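Local coordinates for protein peptidoglycan D,D-transpeptidase FtsI (Yersinia pestis, PDB 6SYN) that probably cross-links peptidoglycan strands during cell division as a class B penicillin-binding protein with D,D-transpeptidase activity, and is a target of beta-lactam antibiotics, at residues V126-I129 against G133-G136. Numbering follows the deposited sequence.
Sequences VTNI and GIEG
T127 and G133 form a single beta bridge where the loop between helix 121-124 and helix 136-140 doubles back on itself. The loop belongs to the N-terminal region of this class B penicillin-binding protein, which carries the PBP dimerisation domain. The bridged CA atoms of T127 and G133 are 4.1 Å apart. One hydrogen bond joins the two backbones, from I134 N to V126 O at 3.2 Å. It is nearly straight, with an N-H...O angle of 169°, and the donor is tilted 21° from the carbonyl plane.

The I134 side chain lies over 126-129. Its CB carries two branches that meet different residues. A chi1 of 58° tucks CG1 into the cleft between N and C of its own backbone. This brings I134 CG1 to 3.9 Å from V126 O, near the acceptor used by its own backbone N. I134 CG1 also comes within 4.2 Å of N128 N. It makes a loose apolar contact with V126, I134 CG1 to V126 CG2 at 4.4 Å, and CD1 at the tip comes no nearer to V126. The other branch turns to N128, where I134 CG2 packs on N128 CB at 3.7 Å.

N128 presents its CB and ND2 to this methyl, while its OD1 accepts hydrogen bonds from G131 N and Q132 N. These bonds tie the N128 amide to the backbone of the connecting loop. G133 N is held from outside by D142 OD1 of helix 142-145. On the T127 side, the methyl T127 CG2 stands 4.1 Å from G133 N.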
ATOM      1  N   VAL A 126     -11.959  -9.166  -6.856  1.00 13.04           N
ATOM      2  CA  VAL A 126     -13.000  -9.571  -7.846  1.00 13.31           C
ATOM      3  C   VAL A 126     -13.479 -10.988  -7.521  1.00 13.64           C
ATOM      4  O   VAL A 126     -12.991 -11.574  -6.536  1.00 13.80           O
ATOM      5  CB  VAL A 126     -12.465  -9.469  -9.285  1.00 13.21           C
ATOM      6  CG1 VAL A 126     -12.451  -8.031  -9.770  1.00 13.12           C
ATOM      7  CG2 VAL A 126     -11.087 -10.092  -9.413  1.00 13.29           C
ATOM      8  N   THR A 127     -14.420 -11.491  -8.318  1.00 14.11           N
ATOM      9  CA  THR A 127     -14.931 -12.882  -8.268  1.00 14.54           C
ATOM     10  C   THR A 127     -14.527 -13.622  -9.541  1.00 15.22           C
ATOM     11  O   THR A 127     -14.254 -12.960 -10.557  1.00 15.16           O
ATOM     12  CB  THR A 127     -16.455 -12.911  -8.133  1.00 14.57           C
ATOM     13  OG1 THR A 127     -16.982 -12.342  -9.333  1.00 14.28           O
ATOM     14  CG2 THR A 127     -16.951 -12.171  -6.909  1.00 14.61           C
ATOM     15  N   ASN A 128     -14.508 -14.953  -9.476  1.00 16.21           N
ATOM     16  CA  ASN A 128     -14.290 -15.835 -10.650  1.00 16.85           C
ATOM     17  C   ASN A 128     -15.599 -15.934 -11.431  1.00 17.98           C
ATOM     18  O   ASN A 128     -16.630 -15.431 -10.948  1.00 17.83           O
ATOM     19  CB  ASN A 128     -13.769 -17.222 -10.256  1.00 16.50           C
ATOM     20  CG  ASN A 128     -14.728 -18.029  -9.408  1.00 16.00           C
ATOM     21  OD1 ASN A 128     -15.919 -17.739  -9.350  1.00 15.92           O
ATOM     22  ND2 ASN A 128     -14.212 -19.042  -8.736  1.00 15.78           N
ATOM     23  N   ILE A 129     -15.536 -16.601 -12.579  1.00 19.67           N
ATOM     24  CA  ILE A 129     -16.681 -16.895 -13.489  1.00 21.15           C
ATOM     25  C   ILE A 129     -17.862 -17.467 -12.685  1.00 22.68           C
ATOM     26  O   ILE A 129     -18.981 -16.939 -12.843  1.00 23.07           O
ATOM     27  CB  ILE A 129     -16.167 -17.794 -14.641  1.00 21.29           C
ATOM     28  CG1 ILE A 129     -16.066 -17.003 -15.949  1.00 21.33           C
ATOM     29  CG2 ILE A 129     -16.971 -19.076 -14.814  1.00 21.06           C
ATOM     30  CD1 ILE A 129     -15.287 -15.706 -15.834  1.00 21.28           C
ATOM     31  N   GLY A 133     -15.367 -15.219  -4.688  1.00 23.84           N
ATOM     32  CA  GLY A 133     -14.245 -14.282  -4.493  1.00 22.91           C
ATOM     33  C   GLY A 133     -12.916 -15.003  -4.628  1.00 22.42           C
ATOM     34  O   GLY A 133     -12.778 -16.085  -4.023  1.00 22.40           O
ATOM     35  N   ILE A 134     -11.982 -14.449  -5.411  1.00 21.80           N
ATOM     36  CA  ILE A 134     -10.637 -15.052  -5.665  1.00 21.62           C
ATOM     37  C   ILE A 134      -9.514 -14.114  -5.197  1.00 21.39           C
ATOM     38  O   ILE A 134      -8.347 -14.559  -5.230  1.00 21.16           O
ATOM     39  CB  ILE A 134     -10.467 -15.443  -7.148  1.00 21.79           C
ATOM     40  CG1 ILE A 134     -10.642 -14.250  -8.095  1.00 22.03           C
ATOM     41  CG2 ILE A 134     -11.405 -16.588  -7.499  1.00 21.77           C
ATOM     42  CD1 ILE A 134      -9.990 -14.428  -9.450  1.00 21.92           C
ATOM     43  N   GLU A 135      -9.828 -12.884  -4.766  1.00 20.87           N
ATOM     44  CA  GLU A 135      -8.803 -11.890  -4.345  1.00 20.71           C
ATOM     45  C   GLU A 135      -9.424 -10.831  -3.421  1.00 19.52           C
ATOM     46  O   GLU A 135     -10.641 -10.563  -3.521  1.00 18.66           O
ATOM     47  CB  GLU A 135      -8.139 -11.280  -5.586  1.00 21.65           C
ATOM     48  CG  GLU A 135      -7.113 -10.192  -5.291  1.00 22.66           C
ATOM     49  CD  GLU A 135      -5.836 -10.639  -4.592  1.00 23.50           C
ATOM     50  OE1 GLU A 135      -5.111 -11.481  -5.170  1.00 24.26           O
ATOM     51  OE2 GLU A 135      -5.558 -10.134  -3.477  1.00 23.79           O
ATOM     52  N   GLY A 136      -8.587 -10.281  -2.533  1.00 18.59           N
ATOM     53  CA  GLY A 136      -8.907  -9.185  -1.602  1.00 17.95           C
ATOM     54  C   GLY A 136     -10.045  -9.531  -0.660  1.00 17.35           C
ATOM     55  O   GLY A 136     -10.231 -10.720  -0.329  1.00 17.03           O
TER